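Local coordinates for protein adenosine deaminase 1 (Arthrobacter aurescens, PDB 3RYS) that probably catalyses the zinc-dependent hydrolytic deamination of adenine to hypoxanthine, a step in purine salvage and nitrogen catabolism, at residues 150-155 / 183-188; 103-108 / 140-145; 236-241 / 271-276; 218-223 / 317-322. All blocks are in the same frame, centred on the assembly; numbering follows the deposited sequence.

Contact 1: 150-155 / 183-188; sequences SALEVL and ERLYQR
Leu152 reaches across to three residues of the facing helix, Arg184, Leu185 and Arg188, and it does so with the outer half of its side chain. CB leaves the backbone neither towards nor away from the partner. With CG anti to the carbonyl carbon (chi1 -81°), the fork is swung across the gap. CG then lies 4.1 Å from Leu185 CA. At the fork the branches part: CD1 goes to Arg184 CB at 3.9 Å, whereas CD2 settles over the Leu185 backbone and also meets Arg188 CG at 3.5 Å, against the aliphatic root of that arginine.

The segment axes, 9.5 Å apart and only 17° from parallel, are those of neighbouring outer helices in a TIM-barrel arrangement. Helix 148-160 follows strand 135-143 and helix 183-191 comes after the adjacent strand 167-171, so both run in the same sense outside the sheet.

Leu155 and Leu185 form the inner part of the seam, with Leu155 CD2 3.6 Å from Leu185 CD1. The same CD2 touches Arg188 CB at 3.7 Å. The other branch of Leu185, CD2, comes within 4.0 Å of Ala151 CB. Ala151, Leu155 and Leu185 all also rest on Phe142 of strand 135-143, which ties this side of the seam to the sheet.

No hydrogen bond crosses between the two segments. The polar end of Arg184, led off by a chain bent at chi2 and chi3, forms a salt bridge through NE to Glu148, whose other carboxylate oxygen takes the backbone N-H of Leu185.

Contact 2: 103-108 / 140-145; sequences DPQAHT and AAFLRD
The amide of Gln105 and the ring of Phe142 meet with their planes 65° apart. OE1 approaches the ring obliquely, 3.6 Å from Phe142 CD1, and the two side chains cross at about a right angle. The same OE1 accepts the backbone N-H of Leu143 at 3.0 Å from Leu143 N; the bond is nearly straight (165°), with the donor tilted 29° from the carbonyl plane. Two waters extend this grip: one links Gln105 N and OE1 to Ala141 O, the other joins Gln105 NE2 to Leu143 O. Both ends of the amide are thus used, which fixes its rotation.

Leu143 packs beside the bond, its CD1 3.8 Å from Gln105 CB and its CD2 3.8 Å from Asp103 CG, the carboxylate carbon. Pro104 CG meets Ala140 CB at 3.9 Å. Beyond Leu143, the Asp103 carboxylate is held through OD2 by Tyr66 of the adenine pocket, and its side chain is about 5 Å from the bound adenine.

Helix 104-108 directly follows strand 95-102, the neighbour of strand 135-143 in the parallel sheet; Pro104 rests on Leu114 of helix 114-125, while Gln105 touches Ser150 and Val154 of helix 148-160.

Contact 3: 236-241 / 271-276; sequences RLVAEQ and IGLNVC
Leu237 and Val238 receive the side chain of Leu273, and this is the close-packed half of the contact. Leu273 CD2 sits 3.4 Å from Leu237 CB and 3.5 Å from Val238 CG2, between consecutive residues of the last helical turn. Leu273 leaves its backbone pointing away from the helix; the fork returns because CG stands anti to the carbonyl carbon (chi1 -69°). Val238 CG2 also touches Ile271 O.

The other half is polar and open to solvent at the exposed Gln241. Here Asn274 ND2 donates to the backbone oxygen Gln241 O at 3.2 Å, with a bent N-H...O angle of 150°. The donor stands 49° above the carbonyl plane, clear of the lone pairs, and ND2 also makes a weak bond to Ser317 OG. One water connects Leu237 O, weakly, with Asn274 N, 3.0 Å away.

Both chain turns are recognisable motifs: Gly272, with positive phi, closes helix 265-270 in a Schellman motif, and Asn274 centres an inverse gamma turn leading into strand 275-277. Since helix 231-240 precedes the neighbouring parallel strand 244-246, the arrangement belongs to the end of the TIM barrel where the strands begin, with the active site of this fold at their C-terminal ends.

Contact 4: 218-223 / 317-322; sequences VERIDH and SSFASD. With ADE (adenine), chain D.
Arg220 NH1 is held from two directions: Ser317 O lies near the guanidinium plane, at its edge, and the Phe319 ring covers one face. The bond from NH1 to Ser317 O is weak, at 3.2 Å and only 131° at the hydrogen. The stacking is better defined. NH1 stands 3.2 Å above the ring plane of Phe319, over its centre, with the two planes 25° apart, and Arg220 CZ is 4.2 Å from the ring centroid, a cation-pi arrangement. Arg220 takes the crowded position at chi1 (45°), then runs extended from CG to NE, which carries the guanidinium out to the ring.

The charge has its main partner outside the two segments: Arg220 NH2 forms a salt bridge with Glu99, whose second oxygen accepts Phe319 N-H. This carboxylate probably offsets the buried charge while fixing both stacked partners. Glu219 CB meets Phe319 CZ at 3.8 Å, and its carboxylate turns to Arg195.

At the far end of the segment, His223 belongs to the adenine pocket. Its NE2 approaches adenine N6 to 3.0 Å near the imidazole plane, and the residue is predicted to be important for catalysis.

Strand 220-221 pairs with strand 195-200 in the wall of the barrel, while the loop bearing Phe319 joins helix 304-317 to helix 322-339, the latter N-capped by Ser321, and packs against strand 95-102 through Ser318, which touches His97 and Glu99.

Overall arrangement
The four contacts sample one TIM-barrel domain of a single chain. Contacts 1 and 2, with centres 12 Å apart, share the region of strand 135-143 and helix 148-160 and touch through Phe142 and Gln105. Contacts 3 and 4 lie 13 Å apart on the later part of the barrel, joined by a weak, probable Asn274–Ser317 hydrogen bond. Between the pairs, Tyr186 packs on Val218. Along the chain contact 2 closes before contact 1 opens, and both precede the others; contact 3 falls wholly between the segments of contact 4. Contacts 2 and 4 approach the adenine from the same parallel sheet, whereas contacts 1 and 3 join peripheral parts of the scaffold.

Contact 1: 150-155 / 183-188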
loop_
_atom_site.group_PDB
_atom_site.type_symbol
_atom_site.label_atom_id
_atom_site.label_comp_id
_atom_site.label_asym_id
_atom_site.label_seq_id
_atom_site.Cartn_x
_atom_site.Cartn_y
_atom_site.Cartn_z
ATOM N N SER A 150 18.377 -2.202 -13.598
ATOM C CA SER A 150 18.225 -3.343 -12.708
ATOM C C SER A 150 16.752 -3.667 -12.485
ATOM O O SER A 150 16.388 -4.829 -12.314
ATOM C CB SER A 150 18.923 -3.098 -11.375
ATOM O OG SER A 150 18.451 -1.909 -10.775
ATOM N N ALA A 151 15.908 -2.640 -12.491
ATOM C CA ALA A 151 14.467 -2.841 -12.380
ATOM C C ALA A 151 13.950 -3.574 -13.613
ATOM O O ALA A 151 13.084 -4.447 -13.518
ATOM C CB ALA A 151 13.751 -1.514 -12.209
ATOM N N LEU A 152 14.498 -3.218 -14.772
ATOM C CA LEU A 152 14.110 -3.855 -16.028
ATOM C C LEU A 152 14.549 -5.312 -16.069
ATOM O O LEU A 152 13.834 -6.171 -16.588
ATOM C CB LEU A 152 14.670 -3.091 -17.231
ATOM C CG LEU A 152 13.865 -1.856 -17.648
ATOM C CD1 LEU A 152 14.703 -0.892 -18.487
ATOM C CD2 LEU A 152 12.600 -2.271 -18.385
ATOM N N GLU A 153 15.722 -5.594 -15.511
ATOM C CA GLU A 153 16.214 -6.963 -15.486
ATOM C C GLU A 153 15.395 -7.839 -14.549
ATOM O O GLU A 153 15.102 -8.987 -14.875
ATOM C CB GLU A 153 17.695 -7.014 -15.120
ATOM C CG GLU A 153 18.615 -6.774 -16.303
ATOM C CD GLU A 153 20.081 -6.943 -15.953
ATOM O OE1 GLU A 153 20.385 -7.362 -14.814
ATOM O OE2 GLU A 153 20.931 -6.655 -16.820
ATOM N N VAL A 154 15.021 -7.296 -13.395
ATOM C CA VAL A 154 14.172 -8.018 -12.454
ATOM C C VAL A 154 12.791 -8.275 -13.062
ATOM O O VAL A 154 12.252 -9.385 -12.972
ATOM C CB VAL A 154 14.021 -7.261 -11.118
ATOM C CG1 VAL A 154 13.019 -7.970 -10.212
ATOM C CG2 VAL A 154 15.371 -7.127 -10.428
ATOM N N LEU A 155 12.225 -7.244 -13.685
ATOM C CA LEU A 155 10.951 -7.385 -14.384
ATOM C C LEU A 155 11.007 -8.531 -15.392
ATOM O O LEU A 155 10.111 -9.372 -15.434
ATOM C CB LEU A 155 10.579 -6.082 -15.092
ATOM C CG LEU A 155 9.298 -6.140 -15.927
ATOM C CD1 LEU A 155 8.144 -6.646 -15.082
ATOM C CD2 LEU A 155 8.974 -4.779 -16.528
ATOM N N GLU A 183 10.560 5.360 -17.164
ATOM C CA GLU A 183 9.694 5.365 -18.341
ATOM C C GLU A 183 9.777 4.054 -19.124
ATOM O O GLU A 183 8.749 3.472 -19.488
ATOM C CB GLU A 183 10.031 6.547 -19.258
ATOM C CG GLU A 183 9.155 6.630 -20.508
ATOM C CD GLU A 183 9.504 7.810 -21.404
ATOM O OE1 GLU A 183 10.568 8.430 -21.195
ATOM O OE2 GLU A 183 8.713 8.115 -22.324
ATOM N N ARG A 184 11.002 3.603 -19.388
ATOM C CA ARG A 184 11.235 2.347 -20.098
ATOM C C ARG A 184 10.559 1.198 -19.361
ATOM O O ARG A 184 9.771 0.442 -19.939
ATOM C CB ARG A 184 12.739 2.062 -20.219
ATOM C CG ARG A 184 13.465 2.781 -21.362
ATOM C CD ARG A 184 13.355 4.301 -21.266
ATOM N NE ARG A 184 13.779 4.823 -19.967
ATOM C CZ ARG A 184 13.995 6.111 -19.719
ATOM N NH1 ARG A 184 13.836 7.008 -20.687
ATOM N NH2 ARG A 184 14.379 6.505 -18.512
ATOM N N LEU A 185 10.882 1.074 -18.077
ATOM C CA LEU A 185 10.290 0.063 -17.211
ATOM C C LEU A 185 8.773 -0.035 -17.379
ATOM O O LEU A 185 8.234 -1.127 -17.540
ATOM C CB LEU A 185 10.638 0.357 -15.751
ATOM C CG LEU A 185 9.936 -0.488 -14.687
ATOM C CD1 LEU A 185 10.380 -1.934 -14.778
ATOM C CD2 LEU A 185 10.212 0.078 -13.303
ATOM N N TYR A 186 8.085 1.101 -17.339
ATOM C CA TYR A 186 6.627 1.096 -17.475
ATOM C C TYR A 186 6.139 0.802 -18.893
ATOM O O TYR A 186 5.068 0.215 -19.075
ATOM C CB TYR A 186 6.008 2.389 -16.925
ATOM C CG TYR A 186 5.839 2.340 -15.429
ATOM C CD1 TYR A 186 4.579 2.220 -14.853
ATOM C CD2 TYR A 186 6.947 2.371 -14.589
ATOM C CE1 TYR A 186 4.425 2.155 -13.477
ATOM C CE2 TYR A 186 6.806 2.307 -13.218
ATOM C CZ TYR A 186 5.545 2.200 -12.667
ATOM O OH TYR A 186 5.407 2.136 -11.302
ATOM N N GLN A 187 6.919 1.206 -19.893
ATOM C CA GLN A 187 6.623 0.811 -21.263
ATOM C C GLN A 187 6.731 -0.706 -21.381
ATOM O O GLN A 187 5.917 -1.347 -22.043
ATOM C CB GLN A 187 7.557 1.506 -22.255
ATOM C CG GLN A 187 7.069 2.878 -22.697
ATOM C CD GLN A 187 8.085 3.621 -23.557
ATOM O OE1 GLN A 187 9.276 3.674 -23.235
ATOM N NE2 GLN A 187 7.613 4.209 -24.651
ATOM N N ARG A 188 7.730 -1.278 -20.717
ATOM C CA ARG A 188 7.886 -2.729 -20.663
ATOM C C ARG A 188 6.661 -3.399 -20.050
ATOM O O ARG A 188 6.091 -4.321 -20.630
ATOM C CB ARG A 188 9.139 -3.105 -19.867
ATOM C CG ARG A 188 10.306 -3.596 -20.712
ATOM C CD ARG A 188 10.264 -5.111 -20.862
ATOM N NE ARG A 188 8.940 -5.569 -21.271
ATOM C CZ ARG A 188 8.641 -6.825 -21.591
ATOM N NH1 ARG A 188 7.401 -7.136 -21.953
ATOM N NH2 ARG A 188 9.576 -7.768 -21.550
#

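Contact 2: 103-108 / 140-145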
loop_
_atom_site.group_PDB
_atom_site.type_symbol
_atom_site.label_atom_id
_atom_site.label_comp_id
_atom_site.label_asym_id
_atom_site.label_seq_id
_atom_site.Cartn_x
_atom_site.Cartn_y
_atom_site.Cartn_z
ATOM N N ASP A 103 8.421 -5.570 -2.563
ATOM C CA ASP A 103 9.651 -5.036 -3.135
ATOM C C ASP A 103 10.615 -6.168 -3.466
ATOM O O ASP A 103 11.493 -6.497 -2.664
ATOM C CB ASP A 103 10.327 -4.051 -2.173
ATOM C CG ASP A 103 9.444 -2.862 -1.820
ATOM O OD1 ASP A 103 8.519 -2.544 -2.601
ATOM O OD2 ASP A 103 9.685 -2.241 -0.759
ATOM N N PRO A 104 10.463 -6.762 -4.657
ATOM C CA PRO A 104 11.322 -7.872 -5.077
ATOM C C PRO A 104 12.799 -7.565 -4.819
ATOM O O PRO A 104 13.517 -8.411 -4.286
ATOM C CB PRO A 104 11.065 -7.955 -6.585
ATOM C CG PRO A 104 9.738 -7.358 -6.779
ATOM C CD PRO A 104 9.584 -6.302 -5.745
ATOM N N GLN A 105 13.236 -6.362 -5.185
ATOM C CA GLN A 105 14.642 -5.989 -5.074
ATOM C C GLN A 105 15.145 -5.920 -3.629
ATOM O O GLN A 105 16.322 -6.143 -3.374
ATOM C CB GLN A 105 14.899 -4.654 -5.773
ATOM C CG GLN A 105 14.779 -4.691 -7.283
ATOM C CD GLN A 105 14.524 -3.317 -7.867
ATOM O OE1 GLN A 105 13.468 -2.728 -7.640
ATOM N NE2 GLN A 105 15.486 -2.799 -8.623
ATOM N N ALA A 106 14.260 -5.605 -2.687
ATOM C CA ALA A 106 14.663 -5.497 -1.291
ATOM C C ALA A 106 15.016 -6.864 -0.721
ATOM O O ALA A 106 15.565 -6.969 0.374
ATOM C CB ALA A 106 13.575 -4.842 -0.469
ATOM N N HIS A 107 14.703 -7.912 -1.474
ATOM C CA HIS A 107 15.031 -9.266 -1.052
ATOM C C HIS A 107 16.125 -9.890 -1.922
ATOM O O HIS A 107 16.990 -10.604 -1.419
ATOM C CB HIS A 107 13.774 -10.135 -1.021
ATOM C CG HIS A 107 12.613 -9.473 -0.350
ATOM N ND1 HIS A 107 11.484 -9.075 -1.033
ATOM C CD2 HIS A 107 12.423 -9.106 0.939
ATOM C CE1 HIS A 107 10.642 -8.504 -0.191
ATOM N NE2 HIS A 107 11.189 -8.508 1.011
ATOM N N THR A 108 16.096 -9.605 -3.219
ATOM C CA THR A 108 17.122 -10.117 -4.118
ATOM C C THR A 108 18.468 -9.445 -3.836
ATOM O O THR A 108 19.524 -10.017 -4.124
ATOM C CB THR A 108 16.735 -9.936 -5.610
ATOM O OG1 THR A 108 16.626 -8.540 -5.917
ATOM C CG2 THR A 108 15.408 -10.627 -5.910
ATOM N N ALA A 140 4.225 -6.132 -7.957
ATOM C CA ALA A 140 5.662 -5.997 -7.765
ATOM C C ALA A 140 6.043 -4.526 -7.838
ATOM O O ALA A 140 5.836 -3.871 -8.865
ATOM C CB ALA A 140 6.417 -6.800 -8.806
ATOM N N ALA A 141 6.575 -4.003 -6.737
ATOM C CA ALA A 141 7.006 -2.610 -6.681
ATOM C C ALA A 141 8.523 -2.496 -6.795
ATOM O O ALA A 141 9.265 -3.328 -6.270
ATOM C CB ALA A 141 6.514 -1.945 -5.409
ATOM N N PHE A 142 8.974 -1.451 -7.481
ATOM C CA PHE A 142 10.392 -1.265 -7.752
ATOM C C PHE A 142 10.986 -0.107 -6.955
ATOM O O PHE A 142 10.338 0.912 -6.749
ATOM C CB PHE A 142 10.613 -1.102 -9.257
ATOM C CG PHE A 142 10.257 -2.335 -10.049
ATOM C CD1 PHE A 142 11.230 -3.262 -10.392
ATOM C CD2 PHE A 142 8.945 -2.583 -10.425
ATOM C CE1 PHE A 142 10.904 -4.403 -11.107
ATOM C CE2 PHE A 142 8.616 -3.727 -11.139
ATOM C CZ PHE A 142 9.597 -4.636 -11.477
ATOM N N LEU A 143 12.218 -0.281 -6.489
ATOM C CA LEU A 143 12.876 0.725 -5.660
ATOM C C LEU A 143 13.422 1.863 -6.511
ATOM O O LEU A 143 14.420 1.704 -7.211
ATOM C CB LEU A 143 13.998 0.088 -4.843
ATOM C CG LEU A 143 13.573 -1.181 -4.096
ATOM C CD1 LEU A 143 14.734 -1.770 -3.302
ATOM C CD2 LEU A 143 12.385 -0.899 -3.187
ATOM N N ARG A 144 12.771 3.015 -6.435
ATOM C CA ARG A 144 13.093 4.134 -7.314
ATOM C C ARG A 144 14.500 4.686 -7.104
ATOM O O ARG A 144 15.012 5.410 -7.955
ATOM C CB ARG A 144 12.057 5.249 -7.165
ATOM C CG ARG A 144 12.036 5.905 -5.795
ATOM C CD ARG A 144 10.752 6.682 -5.599
ATOM N NE ARG A 144 10.435 7.483 -6.778
ATOM C CZ ARG A 144 9.235 7.989 -7.040
ATOM N NH1 ARG A 144 8.227 7.774 -6.206
ATOM N NH2 ARG A 144 9.038 8.702 -8.139
ATOM N N ASP A 145 15.125 4.350 -5.977
ATOM C CA ASP A 145 16.500 4.793 -5.714
ATOM C C ASP A 145 17.538 3.746 -6.112
ATOM O O ASP A 145 18.678 3.778 -5.659
ATOM C CB ASP A 145 16.695 5.230 -4.255
ATOM C CG ASP A 145 16.151 4.220 -3.256
ATOM O OD1 ASP A 145 15.795 3.091 -3.659
ATOM O OD2 ASP A 145 16.084 4.561 -2.057
HETATM O O HOH W 1 11.821 -3.921 -6.070
HETATM O O HOH W 2 15.048 0.087 -9.326
#

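Contact 3: 236-241 / 271-276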
loop_
_atom_site.group_PDB
_atom_site.type_symbol
_atom_site.label_atom_id
_atom_site.label_comp_id
_atom_site.label_asym_id
_atom_site.label_seq_id
_atom_site.Cartn_x
_atom_site.Cartn_y
_atom_site.Cartn_z
ATOM N N ARG A 236 -7.115 18.240 -13.018
ATOM C CA ARG A 236 -7.080 17.042 -13.847
ATOM C C ARG A 236 -7.468 15.784 -13.070
ATOM O O ARG A 236 -8.223 14.945 -13.566
ATOM C CB ARG A 236 -5.697 16.852 -14.463
ATOM C CG ARG A 236 -5.519 15.484 -15.085
ATOM C CD ARG A 236 -4.069 15.205 -15.414
ATOM N NE ARG A 236 -3.926 13.940 -16.122
ATOM C CZ ARG A 236 -2.803 13.541 -16.703
ATOM N NH1 ARG A 236 -1.726 14.314 -16.654
ATOM N NH2 ARG A 236 -2.760 12.371 -17.333
ATOM N N LEU A 237 -6.941 15.650 -11.858
ATOM C CA LEU A 237 -7.288 14.528 -10.996
ATOM C C LEU A 237 -8.802 14.414 -10.866
ATOM O O LEU A 237 -9.392 13.375 -11.169
ATOM C CB LEU A 237 -6.651 14.703 -9.618
ATOM C CG LEU A 237 -5.256 14.108 -9.395
ATOM C CD1 LEU A 237 -4.506 13.872 -10.698
ATOM C CD2 LEU A 237 -4.447 14.981 -8.452
ATOM N N VAL A 238 -9.426 15.499 -10.423
ATOM C CA VAL A 238 -10.874 15.565 -10.302
ATOM C C VAL A 238 -11.579 15.252 -11.626
ATOM O O VAL A 238 -12.547 14.491 -11.663
ATOM C CB VAL A 238 -11.319 16.955 -9.817
ATOM C CG1 VAL A 238 -12.822 17.114 -9.973
ATOM C CG2 VAL A 238 -10.897 17.176 -8.379
ATOM N N ALA A 239 -11.086 15.847 -12.708
ATOM C CA ALA A 239 -11.685 15.684 -14.030
ATOM C C ALA A 239 -11.612 14.244 -14.543
ATOM O O ALA A 239 -12.512 13.774 -15.244
ATOM C CB ALA A 239 -11.023 16.627 -15.020
ATOM N N GLU A 240 -10.533 13.548 -14.205
ATOM C CA GLU A 240 -10.306 12.215 -14.745
ATOM C C GLU A 240 -10.649 11.128 -13.736
ATOM O O GLU A 240 -10.709 9.948 -14.078
ATOM C CB GLU A 240 -8.857 12.067 -15.213
ATOM C CG GLU A 240 -8.417 13.123 -16.209
ATOM C CD GLU A 240 -7.035 12.851 -16.776
ATOM O OE1 GLU A 240 -6.440 11.803 -16.430
ATOM O OE2 GLU A 240 -6.550 13.687 -17.572
ATOM N N GLN A 241 -10.881 11.530 -12.492
ATOM C CA GLN A 241 -11.235 10.573 -11.453
ATOM C C GLN A 241 -10.100 9.581 -11.221
ATOM O O GLN A 241 -10.339 8.393 -10.974
ATOM C CB GLN A 241 -12.516 9.822 -11.828
ATOM C CG GLN A 241 -13.787 10.510 -11.387
ATOM C CD GLN A 241 -13.730 10.940 -9.932
ATOM O OE1 GLN A 241 -13.237 12.025 -9.615
ATOM N NE2 GLN A 241 -14.243 10.094 -9.039
ATOM N N ILE A 271 -13.730 18.100 -2.518
ATOM C CA ILE A 271 -13.527 18.667 -3.852
ATOM C C ILE A 271 -13.593 17.637 -4.978
ATOM O O ILE A 271 -13.339 17.966 -6.136
ATOM C CB ILE A 271 -12.210 19.452 -3.967
ATOM C CG1 ILE A 271 -11.017 18.523 -3.743
ATOM C CG2 ILE A 271 -12.203 20.636 -3.004
ATOM C CD1 ILE A 271 -9.675 19.232 -3.795
ATOM N N GLY A 272 -13.926 16.394 -4.638
ATOM C CA GLY A 272 -14.208 15.387 -5.644
ATOM C C GLY A 272 -13.049 14.514 -6.086
ATOM O O GLY A 272 -13.204 13.702 -7.000
ATOM N N LEU A 273 -11.885 14.673 -5.461
ATOM C CA LEU A 273 -10.770 13.777 -5.740
ATOM C C LEU A 273 -11.189 12.352 -5.401
ATOM O O LEU A 273 -11.778 12.110 -4.347
ATOM C CB LEU A 273 -9.530 14.166 -4.931
ATOM C CG LEU A 273 -8.828 15.469 -5.309
ATOM C CD1 LEU A 273 -7.688 15.750 -4.349
ATOM C CD2 LEU A 273 -8.321 15.398 -6.738
ATOM N N ASN A 274 -10.896 11.418 -6.298
ATOM C CA ASN A 274 -11.278 10.022 -6.105
ATOM C C ASN A 274 -10.378 9.302 -5.097
ATOM O O ASN A 274 -9.620 8.398 -5.456
ATOM C CB ASN A 274 -11.260 9.293 -7.444
ATOM C CG ASN A 274 -11.714 7.859 -7.329
ATOM O OD1 ASN A 274 -12.469 7.507 -6.422
ATOM N ND2 ASN A 274 -11.254 7.018 -8.249
ATOM N N VAL A 275 -10.466 9.707 -3.835
ATOM C CA VAL A 275 -9.555 9.215 -2.808
ATOM C C VAL A 275 -10.103 8.022 -2.035
ATOM O O VAL A 275 -11.317 7.836 -1.922
ATOM C CB VAL A 275 -9.213 10.318 -1.792
ATOM C CG1 VAL A 275 -8.273 11.349 -2.411
ATOM C CG2 VAL A 275 -10.488 10.970 -1.273
ATOM N N CYS A 276 -9.189 7.218 -1.502
ATOM C CA CYS A 276 -9.548 6.128 -0.608
ATOM C C CYS A 276 -8.530 6.019 0.523
ATOM O O CYS A 276 -7.448 6.604 0.454
ATOM C CB CYS A 276 -9.664 4.804 -1.368
ATOM S SG CYS A 276 -8.126 4.205 -2.111
HETATM O O HOH W 3 -9.278 12.098 -8.746
#

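Contact 4: 218-223 / 317-322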
loop_
_atom_site.group_PDB
_atom_site.type_symbol
_atom_site.label_atom_id
_atom_site.label_comp_id
_atom_site.label_asym_id
_atom_site.label_seq_id
_atom_site.Cartn_x
_atom_site.Cartn_y
_atom_site.Cartn_z
ATOM N N VAL A 218 0.432 5.575 -15.291
ATOM C CA VAL A 218 -0.116 4.793 -14.181
ATOM C C VAL A 218 -1.638 4.883 -14.131
ATOM O O VAL A 218 -2.233 5.812 -14.673
ATOM C CB VAL A 218 0.459 5.221 -12.817
ATOM C CG1 VAL A 218 1.963 5.046 -12.797
ATOM C CG2 VAL A 218 0.069 6.661 -12.497
ATOM N N GLU A 219 -2.258 3.915 -13.467
ATOM C CA GLU A 219 -3.712 3.837 -13.404
ATOM C C GLU A 219 -4.263 4.355 -12.085
ATOM O O GLU A 219 -5.459 4.621 -11.967
ATOM C CB GLU A 219 -4.162 2.406 -13.639
ATOM C CG GLU A 219 -3.333 1.722 -14.688
ATOM C CD GLU A 219 -4.047 0.553 -15.293
ATOM O OE1 GLU A 219 -3.495 -0.566 -15.233
ATOM O OE2 GLU A 219 -5.165 0.754 -15.814
ATOM N N ARG A 220 -3.393 4.481 -11.092
ATOM C CA ARG A 220 -3.746 5.213 -9.880
ATOM C C ARG A 220 -2.517 5.740 -9.147
ATOM O O ARG A 220 -1.440 5.155 -9.220
ATOM C CB ARG A 220 -4.672 4.406 -8.953
ATOM C CG ARG A 220 -4.297 2.953 -8.728
ATOM C CD ARG A 220 -5.255 2.289 -7.730
ATOM N NE ARG A 220 -4.617 1.168 -7.050
ATOM C CZ ARG A 220 -4.956 -0.106 -7.215
ATOM N NH1 ARG A 220 -5.954 -0.438 -8.017
ATOM N NH2 ARG A 220 -4.306 -1.050 -6.555
ATOM N N ILE A 221 -2.687 6.871 -8.470
ATOM C CA ILE A 221 -1.589 7.525 -7.776
ATOM C C ILE A 221 -1.560 7.104 -6.313
ATOM O O ILE A 221 -2.593 7.075 -5.638
ATOM C CB ILE A 221 -1.705 9.061 -7.857
ATOM C CG1 ILE A 221 -1.499 9.543 -9.297
ATOM C CG2 ILE A 221 -0.701 9.723 -6.928
ATOM C CD1 ILE A 221 -0.074 9.436 -9.778
ATOM N N ASP A 222 -0.371 6.776 -5.826
ATOM C CA ASP A 222 -0.219 6.355 -4.444
ATOM C C ASP A 222 0.236 7.520 -3.568
ATOM O O ASP A 222 1.254 8.160 -3.840
ATOM C CB ASP A 222 0.722 5.153 -4.366
ATOM C CG ASP A 222 0.170 3.941 -5.109
ATOM O OD1 ASP A 222 -1.009 3.585 -4.882
ATOM O OD2 ASP A 222 0.907 3.348 -5.923
ATOM N N HIS A 223 -0.547 7.789 -2.524
ATOM C CA HIS A 223 -0.422 8.999 -1.711
ATOM C C HIS A 223 -1.060 10.201 -2.423
ATOM O O HIS A 223 -2.260 10.444 -2.288
ATOM C CB HIS A 223 1.035 9.281 -1.321
ATOM C CG HIS A 223 1.593 8.310 -0.326
ATOM N ND1 HIS A 223 1.083 8.173 0.947
ATOM C CD2 HIS A 223 2.622 7.433 -0.414
ATOM C CE1 HIS A 223 1.766 7.245 1.596
ATOM N NE2 HIS A 223 2.708 6.785 0.796
ATOM N N SER A 317 -12.055 1.646 -7.537
ATOM C CA SER A 317 -10.696 1.916 -7.988
ATOM C C SER A 317 -9.853 0.646 -8.098
ATOM O O SER A 317 -8.852 0.617 -8.811
ATOM C CB SER A 317 -10.018 2.930 -7.062
ATOM O OG SER A 317 -10.761 4.135 -6.990
ATOM N N SER A 318 -10.259 -0.405 -7.395
ATOM C CA SER A 318 -9.514 -1.662 -7.431
ATOM C C SER A 318 -9.454 -2.246 -8.844
ATOM O O SER A 318 -10.204 -1.836 -9.733
ATOM C CB SER A 318 -10.111 -2.681 -6.454
ATOM O OG SER A 318 -11.396 -3.104 -6.872
ATOM N N PHE A 319 -8.543 -3.194 -9.039
ATOM C CA PHE A 319 -8.422 -3.903 -10.306
ATOM C C PHE A 319 -9.118 -5.255 -10.208
ATOM O O PHE A 319 -8.771 -6.202 -10.910
ATOM C CB PHE A 319 -6.953 -4.090 -10.692
ATOM C CG PHE A 319 -6.203 -2.801 -10.872
ATOM C CD1 PHE A 319 -6.804 -1.710 -11.479
ATOM C CD2 PHE A 319 -4.887 -2.682 -10.450
ATOM C CE1 PHE A 319 -6.110 -0.519 -11.647
ATOM C CE2 PHE A 319 -4.191 -1.494 -10.623
ATOM C CZ PHE A 319 -4.806 -0.416 -11.220
ATOM N N ALA A 320 -10.102 -5.339 -9.319
ATOM C CA ALA A 320 -10.901 -6.544 -9.174
ATOM C C ALA A 320 -11.938 -6.623 -10.292
ATOM O O ALA A 320 -12.186 -5.637 -10.994
ATOM C CB ALA A 320 -11.575 -6.569 -7.815
ATOM N N SER A 321 -12.535 -7.800 -10.459
ATOM C CA SER A 321 -13.562 -8.003 -11.473
ATOM C C SER A 321 -14.792 -7.149 -11.180
ATOM O O SER A 321 -15.109 -6.875 -10.023
ATOM C CB SER A 321 -13.973 -9.471 -11.520
ATOM O OG SER A 321 -14.720 -9.823 -10.366
ATOM N N ASP A 322 -15.492 -6.733 -12.226
ATOM C CA ASP A 322 -16.702 -5.949 -12.035
ATOM C C ASP A 322 -17.694 -6.721 -11.163
ATOM O O ASP A 322 -18.496 -6.129 -10.437
ATOM C CB ASP A 322 -17.321 -5.577 -13.384
ATOM C CG ASP A 322 -16.435 -4.644 -14.190
ATOM O OD1 ASP A 322 -15.828 -3.731 -13.588
ATOM O OD2 ASP A 322 -16.339 -4.824 -15.422
HETATM N N9 ADE D . 8.133 1.932 0.758
HETATM C C8 ADE D . 7.224 1.366 1.613
HETATM N N7 ADE D . 6.248 2.172 1.976
HETATM C C5 ADE D . 6.544 3.354 1.311
HETATM C C6 ADE D . 5.898 4.608 1.274
HETATM N N6 ADE D . 4.777 4.872 1.956
HETATM N N1 ADE D . 6.451 5.578 0.511
HETATM C C2 ADE D . 7.576 5.304 -0.166
HETATM N N3 ADE D . 8.275 4.167 -0.213
HETATM C C4 ADE D . 7.701 3.225 0.556
#